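Long-range contact in lipase (Penicillium expansum, PDB 3G7N), which hydrolyses triacylglycerols to release free fatty acids, as a secreted alkaline lipase of the alpha/beta-hydrolase superfamily: residues Leu159-Asp171 against Pro197-Tyr209. Sequence-based numbering, arbitrary orientation.
Sequences LNAFPIGNQAWAD and PLVNFKHYGTEYY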
ATOM      1  N   LEU A 159      -4.112  -0.945  -0.345  1.00  6.20           N
ATOM      2  CA  LEU A 159      -5.554  -1.011  -0.556  1.00  6.97           C
ATOM      3  C   LEU A 159      -5.920  -0.553  -1.962  1.00  6.10           C
ATOM      4  O   LEU A 159      -5.453   0.493  -2.442  1.00  7.31           O
ATOM      5  CB  LEU A 159      -6.285  -0.151   0.470  1.00  7.48           C
ATOM      6  CG  LEU A 159      -5.918  -0.480   1.929  1.00  7.47           C
ATOM      7  CD1 LEU A 159      -6.675   0.454   2.867  1.00 10.05           C
ATOM      8  CD2 LEU A 159      -6.194  -1.939   2.293  1.00  9.55           C
ATOM      9  N   ASN A 160      -6.742  -1.351  -2.627  1.00  6.95           N
ATOM     10  CA  ASN A 160      -7.335  -0.957  -3.911  1.00  7.45           C
ATOM     11  C   ASN A 160      -6.263  -0.590  -4.946  1.00  6.31           C
ATOM     12  O   ASN A 160      -6.416   0.382  -5.691  1.00  7.90           O
ATOM     13  CB  ASN A 160      -8.358   0.198  -3.749  1.00  8.83           C
ATOM     14  CG  ASN A 160      -9.501  -0.141  -2.787  1.00 10.46           C
ATOM     15  OD1 ASN A 160      -9.310  -0.888  -1.818  1.00 19.06           O
ATOM     16  ND2 ASN A 160     -10.674   0.434  -3.008  1.00 10.08           N
ATOM     17  N   ALA A 161      -5.202  -1.393  -5.015  1.00  6.27           N
ATOM     18  CA  ALA A 161      -4.014  -1.069  -5.804  1.00  6.65           C
ATOM     19  C   ALA A 161      -3.969  -1.773  -7.138  1.00  6.71           C
ATOM     20  O   ALA A 161      -4.306  -2.942  -7.251  1.00  7.48           O
ATOM     21  CB  ALA A 161      -2.753  -1.384  -5.028  1.00  8.20           C
ATOM     22  N   PHE A 162      -3.448  -1.067  -8.137  1.00  7.10           N
ATOM     23  CA  PHE A 162      -3.073  -1.673  -9.406  1.00  7.66           C
ATOM     24  C   PHE A 162      -1.678  -2.309  -9.300  1.00  8.50           C
ATOM     25  O   PHE A 162      -0.882  -1.921  -8.446  1.00  8.44           O
ATOM     26  CB  PHE A 162      -3.122  -0.623 -10.528  1.00  8.03           C
ATOM     27  CG  PHE A 162      -2.362   0.634 -10.229  1.00  7.89           C
ATOM     28  CD1 PHE A 162      -1.026   0.749 -10.592  1.00  9.18           C
ATOM     29  CD2 PHE A 162      -2.971   1.711  -9.616  1.00  9.33           C
ATOM     30  CE1 PHE A 162      -0.333   1.937 -10.384  1.00  9.71           C
ATOM     31  CE2 PHE A 162      -2.273   2.894  -9.385  1.00 10.04           C
ATOM     32  CZ  PHE A 162      -0.967   3.026  -9.832  1.00  9.69           C
ATOM     33  N   PRO A 163      -1.380  -3.316 -10.145  1.00  7.47           N
ATOM     34  CA  PRO A 163      -0.052  -3.927 -10.137  1.00  8.06           C
ATOM     35  C   PRO A 163       0.948  -3.007 -10.834  1.00  8.55           C
ATOM     36  O   PRO A 163       0.539  -2.140 -11.611  1.00  9.13           O
ATOM     37  CB  PRO A 163      -0.257  -5.208 -10.948  1.00  8.58           C
ATOM     38  CG  PRO A 163      -1.306  -4.781 -11.997  1.00  8.75           C
ATOM     39  CD  PRO A 163      -2.240  -3.851 -11.219  1.00  7.49           C
ATOM     40  N   ILE A 164       2.236  -3.121 -10.489  1.00  8.55           N
ATOM     41  CA  ILE A 164       3.185  -2.089 -10.896  1.00  9.77           C
ATOM     42  C   ILE A 164       4.398  -2.561 -11.674  1.00  9.99           C
ATOM     43  O   ILE A 164       5.281  -1.757 -11.963  1.00  9.89           O
ATOM     44  CB  ILE A 164       3.668  -1.209  -9.719  1.00  8.82           C
ATOM     45  CG1 ILE A 164       4.524  -1.999  -8.725  1.00 10.23           C
ATOM     46  CG2 ILE A 164       2.461  -0.623  -8.958  1.00 10.04           C
ATOM     47  CD1 ILE A 164       5.311  -1.092  -7.765  1.00 11.05           C
ATOM     48  N   GLY A 165       4.491  -3.854 -11.949  1.00  9.25           N
ATOM     49  CA  GLY A 165       5.703  -4.328 -12.627  1.00 10.91           C
ATOM     50  C   GLY A 165       5.513  -5.660 -13.292  1.00  9.20           C
ATOM     51  O   GLY A 165       4.424  -6.246 -13.298  1.00 11.01           O
ATOM     52  N   ASN A 166       6.647  -6.209 -13.735  1.00 11.08           N
ATOM     53  CA  ASN A 166       6.641  -7.469 -14.467  1.00 12.51           C
ATOM     54  C   ASN A 166       6.724  -8.665 -13.541  1.00 12.75           C
ATOM     55  O   ASN A 166       6.680  -8.517 -12.319  1.00 12.47           O
ATOM     56  CB  ASN A 166       7.743  -7.497 -15.529  1.00 13.57           C
ATOM     57  CG  ASN A 166       9.154  -7.414 -14.936  1.00 13.63           C
ATOM     58  OD1 ASN A 166       9.351  -7.366 -13.717  1.00 12.63           O
ATOM     59  ND2 ASN A 166      10.152  -7.429 -15.817  1.00 15.32           N
ATOM     60  N   GLN A 167       6.753  -9.875 -14.099  1.00 15.31           N
ATOM     61  CA  GLN A 167       6.775 -11.057 -13.251  1.00 15.37           C
ATOM     62  C   GLN A 167       8.011 -11.104 -12.355  1.00 14.18           C
ATOM     63  O   GLN A 167       7.933 -11.531 -11.208  1.00 13.20           O
ATOM     64  CB  GLN A 167       6.690 -12.338 -14.081  1.00 15.68           C
ATOM     65  CG  GLN A 167       6.538 -13.605 -13.232  1.00 18.83           C
ATOM     66  CD  GLN A 167       5.185 -13.706 -12.561  1.00 26.70           C
ATOM     67  OE1 GLN A 167       4.147 -13.664 -13.225  1.00 26.46           O
ATOM     68  NE2 GLN A 167       5.181 -13.758 -11.235  1.00 23.21           N
ATOM     69  N   ALA A 168       9.138 -10.625 -12.860  1.00 13.79           N
ATOM     70  CA  ALA A 168      10.359 -10.626 -12.050  1.00 15.16           C
ATOM     71  C   ALA A 168      10.188  -9.689 -10.840  1.00 14.75           C
ATOM     72  O   ALA A 168      10.592 -10.019  -9.726  1.00 13.32           O
ATOM     73  CB  ALA A 168      11.568 -10.227 -12.888  1.00 16.36           C
ATOM     74  N   TRP A 169       9.487  -8.574 -11.047  1.00 13.24           N
ATOM     75  CA  TRP A 169       9.154  -7.666  -9.946  1.00 12.16           C
ATOM     76  C   TRP A 169       8.296  -8.371  -8.907  1.00 10.49           C
ATOM     77  O   TRP A 169       8.615  -8.369  -7.712  1.00 11.23           O
ATOM     78  CB  TRP A 169       8.409  -6.438 -10.481  1.00 11.28           C
ATOM     79  CG  TRP A 169       7.517  -5.808  -9.455  1.00 10.51           C
ATOM     80  CD1 TRP A 169       6.157  -5.872  -9.411  1.00 10.12           C
ATOM     81  CD2 TRP A 169       7.936  -5.140  -8.262  1.00  9.05           C
ATOM     82  NE1 TRP A 169       5.695  -5.254  -8.272  1.00 10.92           N
ATOM     83  CE2 TRP A 169       6.766  -4.775  -7.562  1.00  9.32           C
ATOM     84  CE3 TRP A 169       9.180  -4.783  -7.736  1.00 11.83           C
ATOM     85  CZ2 TRP A 169       6.812  -4.129  -6.319  1.00 11.20           C
ATOM     86  CZ3 TRP A 169       9.224  -4.175  -6.490  1.00 11.04           C
ATOM     87  CH2 TRP A 169       8.042  -3.809  -5.820  1.00 11.12           C
ATOM     88  N   ALA A 170       7.239  -9.042  -9.358  1.00 10.22           N
ATOM     89  CA  ALA A 170       6.342  -9.694  -8.424  1.00 11.85           C
ATOM     90  C   ALA A 170       7.075 -10.770  -7.622  1.00 12.23           C
ATOM     91  O   ALA A 170       6.858 -10.948  -6.420  1.00 12.56           O
ATOM     92  CB  ALA A 170       5.125 -10.261  -9.146  1.00 12.15           C
ATOM     93  N   ASP A 171       7.965 -11.480  -8.312  1.00 14.12           N
ATOM     94  CA  ASP A 171       8.746 -12.540  -7.675  1.00 15.87           C
ATOM     95  C   ASP A 171       9.689 -11.966  -6.627  1.00 12.83           C
ATOM     96  O   ASP A 171       9.872 -12.549  -5.560  1.00 14.76           O
ATOM     97  CB  ASP A 171       9.547 -13.332  -8.715  1.00 17.65           C
ATOM     98  CG  ASP A 171       8.664 -14.155  -9.640  1.00 25.28           C
ATOM     99  OD1 ASP A 171       7.507 -14.438  -9.274  1.00 20.96           O
ATOM    100  OD2 ASP A 171       9.179 -14.637 -10.674  1.00 25.94           O
ATOM    101  N   PRO A 197      -3.055  -9.585 -21.493  1.00 12.08           N
ATOM    102  CA  PRO A 197      -1.826 -10.303 -21.852  1.00 13.26           C
ATOM    103  C   PRO A 197      -0.786  -9.426 -22.554  1.00 11.86           C
ATOM    104  O   PRO A 197       0.411  -9.640 -22.406  1.00 13.61           O
ATOM    105  CB  PRO A 197      -2.337 -11.406 -22.785  1.00 15.94           C
ATOM    106  CG  PRO A 197      -3.724 -11.686 -22.305  1.00 15.38           C
ATOM    107  CD  PRO A 197      -4.272 -10.337 -21.870  1.00 12.57           C
ATOM    108  N   LEU A 198      -1.227  -8.424 -23.309  1.00 11.22           N
ATOM    109  CA  LEU A 198      -0.278  -7.558 -24.006  1.00 12.31           C
ATOM    110  C   LEU A 198       0.468  -6.583 -23.093  1.00 13.26           C
ATOM    111  O   LEU A 198       1.502  -6.020 -23.470  1.00 15.83           O
ATOM    112  CB  LEU A 198      -0.956  -6.806 -25.161  1.00 12.64           C
ATOM    113  CG  LEU A 198      -1.199  -7.640 -26.423  1.00 13.84           C
ATOM    114  CD1 LEU A 198      -1.919  -6.808 -27.491  1.00 15.59           C
ATOM    115  CD2 LEU A 198       0.108  -8.209 -26.945  1.00 18.68           C
ATOM    116  N   VAL A 199      -0.105  -6.316 -21.916  1.00 13.60           N
ATOM    117  CA  VAL A 199       0.526  -5.420 -20.946  1.00 12.52           C
ATOM    118  C   VAL A 199       1.169  -6.249 -19.843  1.00 14.46           C
ATOM    119  O   VAL A 199       2.376  -6.119 -19.584  1.00 15.36           O
ATOM    120  CB  VAL A 199      -0.486  -4.417 -20.364  1.00 11.30           C
ATOM    121  CG1 VAL A 199       0.205  -3.504 -19.342  1.00 12.88           C
ATOM    122  CG2 VAL A 199      -1.066  -3.575 -21.490  1.00 15.05           C
ATOM    123  N   ASN A 200       0.361  -7.066 -19.171  1.00 13.39           N
ATOM    124  CA  ASN A 200       0.853  -8.214 -18.413  1.00 14.39           C
ATOM    125  C   ASN A 200       1.647  -7.817 -17.165  1.00 13.60           C
ATOM    126  O   ASN A 200       2.580  -8.527 -16.766  1.00 14.80           O
ATOM    127  CB  ASN A 200       1.714  -9.101 -19.327  1.00 16.91           C
ATOM    128  CG  ASN A 200       1.808 -10.533 -18.846  1.00 17.61           C
ATOM    129  OD1 ASN A 200       0.828 -11.126 -18.392  1.00 20.53           O
ATOM    130  ND2 ASN A 200       2.989 -11.110 -18.978  1.00 20.10           N
ATOM    131  N   PHE A 201       1.176  -6.803 -16.447  1.00 12.49           N
ATOM    132  CA  PHE A 201       1.742  -6.522 -15.116  1.00 11.35           C
ATOM    133  C   PHE A 201       1.230  -7.530 -14.086  1.00  9.75           C
ATOM    134  O   PHE A 201       0.113  -8.028 -14.186  1.00 11.50           O
ATOM    135  CB  PHE A 201       1.373  -5.107 -14.650  1.00 11.10           C
ATOM    136  CG  PHE A 201       2.042  -3.992 -15.410  1.00 11.38           C
ATOM    137  CD1 PHE A 201       2.832  -4.229 -16.538  1.00 13.09           C
ATOM    138  CD2 PHE A 201       1.850  -2.677 -15.005  1.00 11.95           C
ATOM    139  CE1 PHE A 201       3.416  -3.158 -17.235  1.00 14.88           C
ATOM    140  CE2 PHE A 201       2.451  -1.630 -15.659  1.00 16.56           C
ATOM    141  CZ  PHE A 201       3.135  -1.852 -16.845  1.00 17.05           C
ATOM    142  N   LYS A 202       2.015  -7.709 -13.016  1.00 10.75           N
ATOM    143  CA  LYS A 202       1.813  -8.793 -12.065  1.00 10.85           C
ATOM    144  C   LYS A 202       1.760  -8.269 -10.643  1.00  9.39           C
ATOM    145  O   LYS A 202       2.622  -7.473 -10.229  1.00 10.29           O
ATOM    146  CB  LYS A 202       2.925  -9.842 -12.201  1.00 14.03           C
ATOM    147  CG  LYS A 202       3.052 -10.435 -13.616  1.00 14.23           C
ATOM    148  CD  LYS A 202       1.798 -11.201 -14.010  1.00 15.59           C
ATOM    149  CE  LYS A 202       1.961 -11.901 -15.361  1.00 21.66           C
ATOM    150  NZ  LYS A 202       0.692 -12.591 -15.753  1.00 26.13           N
ATOM    151  N   HIS A 203       0.771  -8.774  -9.917  1.00  9.79           N
ATOM    152  CA  HIS A 203       0.638  -8.559  -8.479  1.00  9.55           C
ATOM    153  C   HIS A 203       1.532  -9.517  -7.700  1.00 10.47           C
ATOM    154  O   HIS A 203       1.872 -10.610  -8.188  1.00 10.34           O
ATOM    155  CB  HIS A 203      -0.803  -8.800  -8.036  1.00  9.78           C
ATOM    156  CG  HIS A 203      -1.747  -7.706  -8.411  1.00  8.88           C
ATOM    157  ND1 HIS A 203      -1.684  -6.446  -7.851  1.00  9.06           N
ATOM    158  CD2 HIS A 203      -2.858  -7.730  -9.182  1.00  9.97           C
ATOM    159  CE1 HIS A 203      -2.721  -5.740  -8.268  1.00  8.66           C
ATOM    160  NE2 HIS A 203      -3.456  -6.500  -9.064  1.00  9.15           N
ATOM    161  N   TYR A 204       1.793  -9.164  -6.443  1.00  9.44           N
ATOM    162  CA  TYR A 204       2.258 -10.146  -5.455  1.00 10.08           C
ATOM    163  C   TYR A 204       1.503  -9.933  -4.152  1.00 10.24           C
ATOM    164  O   TYR A 204       0.711  -8.997  -4.022  1.00 10.32           O
ATOM    165  CB  TYR A 204       3.785 -10.052  -5.256  1.00 10.11           C
ATOM    166  CG  TYR A 204       4.272  -8.844  -4.456  1.00  9.14           C
ATOM    167  CD1 TYR A 204       4.752  -9.010  -3.156  1.00  8.72           C
ATOM    168  CD2 TYR A 204       4.396  -7.589  -5.038  1.00 10.07           C
ATOM    169  CE1 TYR A 204       5.217  -7.926  -2.423  1.00  9.49           C
ATOM    170  CE2 TYR A 204       4.894  -6.508  -4.324  1.00 10.17           C
ATOM    171  CZ  TYR A 204       5.334  -6.699  -3.031  1.00  9.05           C
ATOM    172  OH  TYR A 204       5.811  -5.656  -2.276  1.00  9.48           O
ATOM    173  N   GLY A 205       1.723 -10.816  -3.190  1.00 10.02           N
ATOM    174  CA  GLY A 205       1.165 -10.668  -1.857  1.00 10.67           C
ATOM    175  C   GLY A 205      -0.008 -11.595  -1.635  1.00 10.06           C
ATOM    176  O   GLY A 205      -0.206 -12.570  -2.381  1.00 12.93           O
ATOM    177  N   THR A 206      -0.766 -11.327  -0.592  1.00 10.65           N
ATOM    178  CA  THR A 206      -2.003 -12.050  -0.313  1.00 10.51           C
ATOM    179  C   THR A 206      -3.166 -11.079  -0.484  1.00 10.21           C
ATOM    180  O   THR A 206      -3.182 -10.017   0.132  1.00 10.41           O
ATOM    181  CB  THR A 206      -2.019 -12.584   1.133  1.00 13.05           C
ATOM    182  OG1 THR A 206      -0.906 -13.469   1.317  1.00 14.61           O
ATOM    183  CG2 THR A 206      -3.307 -13.325   1.431  1.00 15.04           C
ATOM    184  N   GLU A 207      -4.100 -11.420  -1.364  1.00  9.63           N
ATOM    185  CA  GLU A 207      -5.248 -10.563  -1.584  1.00  9.23           C
ATOM    186  C   GLU A 207      -6.342 -10.883  -0.597  1.00  9.82           C
ATOM    187  O   GLU A 207      -6.619 -12.058  -0.336  1.00 11.26           O
ATOM    188  CB  GLU A 207      -5.778 -10.690  -3.023  1.00 10.72           C
ATOM    189  CG  GLU A 207      -6.865  -9.640  -3.338  1.00 10.81           C
ATOM    190  CD  GLU A 207      -7.473  -9.715  -4.735  1.00 10.54           C
ATOM    191  OE1 GLU A 207      -7.108 -10.605  -5.531  1.00 12.50           O
ATOM    192  OE2 GLU A 207      -8.347  -8.874  -5.012  1.00 10.20           O
ATOM    193  N   TYR A 208      -6.958  -9.849  -0.044  1.00  9.16           N
ATOM    194  CA  TYR A 208      -8.171  -9.970   0.756  1.00 10.14           C
ATOM    195  C   TYR A 208      -9.234  -9.112   0.090  1.00  8.91           C
ATOM    196  O   TYR A 208      -8.909  -8.181  -0.652  1.00  9.37           O
ATOM    197  CB  TYR A 208      -7.952  -9.442   2.179  1.00 10.19           C
ATOM    198  CG  TYR A 208      -6.968 -10.253   3.004  1.00 11.42           C
ATOM    199  CD1 TYR A 208      -7.408 -11.314   3.796  1.00 12.88           C
ATOM    200  CD2 TYR A 208      -5.595 -10.038   2.899  1.00 11.83           C
ATOM    201  CE1 TYR A 208      -6.504 -12.135   4.473  1.00 13.22           C
ATOM    202  CE2 TYR A 208      -4.682 -10.800   3.629  1.00 12.86           C
ATOM    203  CZ  TYR A 208      -5.145 -11.893   4.356  1.00 11.84           C
ATOM    204  OH  TYR A 208      -4.246 -12.691   5.038  1.00 15.08           O
ATOM    205  N   TYR A 209     -10.504  -9.418   0.342  1.00  9.86           N
ATOM    206  CA  TYR A 209     -11.578  -8.804  -0.416  1.00  9.79           C
ATOM    207  C   TYR A 209     -12.805  -8.712   0.476  1.00 10.54           C
ATOM    208  O   TYR A 209     -13.046  -9.608   1.292  1.00 12.87           O
ATOM    209  CB  TYR A 209     -11.859  -9.658  -1.657  1.00 10.34           C
ATOM    210  CG  TYR A 209     -12.692  -8.986  -2.720  1.00 10.23           C
ATOM    211  CD1 TYR A 209     -12.129  -8.079  -3.611  1.00  9.61           C
ATOM    212  CD2 TYR A 209     -13.993  -9.390  -2.944  1.00 11.20           C
ATOM    213  CE1 TYR A 209     -12.862  -7.514  -4.617  1.00 10.68           C
ATOM    214  CE2 TYR A 209     -14.713  -8.911  -4.049  1.00 14.26           C
ATOM    215  CZ  TYR A 209     -14.123  -7.958  -4.869  1.00  8.83           C
ATOM    216  OH  TYR A 209     -14.814  -7.465  -5.960  1.00 12.24           O
TER
HETATM  217  O   HOH W   1       2.804  -5.284  -8.518  1.00  9.63           O
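Pro163 sets its CB over the centre of one face of the His203 imidazole, 3.6 Å from the ring centroid and 11° off the normal, a CH-pi contact well suited to a rigid pyrrolidine. At the edge of the imidazole, near its plane, sits Ala161 O, 3.4 Å from His203 CE1, while His203 NE2 is hydrogen-bonded to Pro191 O. CG of His203 stands anti to the carbonyl carbon (chi1 -75°), which swings the ring back to the proline although the CB of His203 points away from the proline's segment. Replacing His203 by an alanine would probably leave Pro163 without its aromatic floor and Pro191 O without its mate. Pro163 O, buried without a hydrogen-bond partner, faces the edge of the Phe201 ring at CD2 (3.7 Å); Val199 CG1 lies over one face. Tyr204 turns its edge toward the face of Trp169, an offset T-shaped pair with planes at 86°, and its hydroxyl bonds Ser139 O on helix 133-148. The small Ala170 lets the helix come close, its CB 3.4 Å from His203 O.

Lys202 suits the rim: Gln167 OE1 lies against its methylenes (3.4 Å from Lys202 CG), while NZ leads away to Asn200 OD1. A single backbone bond crosses here, Lys202 N donating to Gly165 O at 2.8 Å. A CB on Gly165 would collide with the Trp169 ring. Phe162, in the same loop, brings its side chain within about 5 Å of that of Ser132, the nucleophile. Ring contacts, one backbone bond and a bridging water join the loops before helix 167-175 and strand 206-210; that water, in the indole plane, links Trp169 NE1, Ile164 N and Lys202 O.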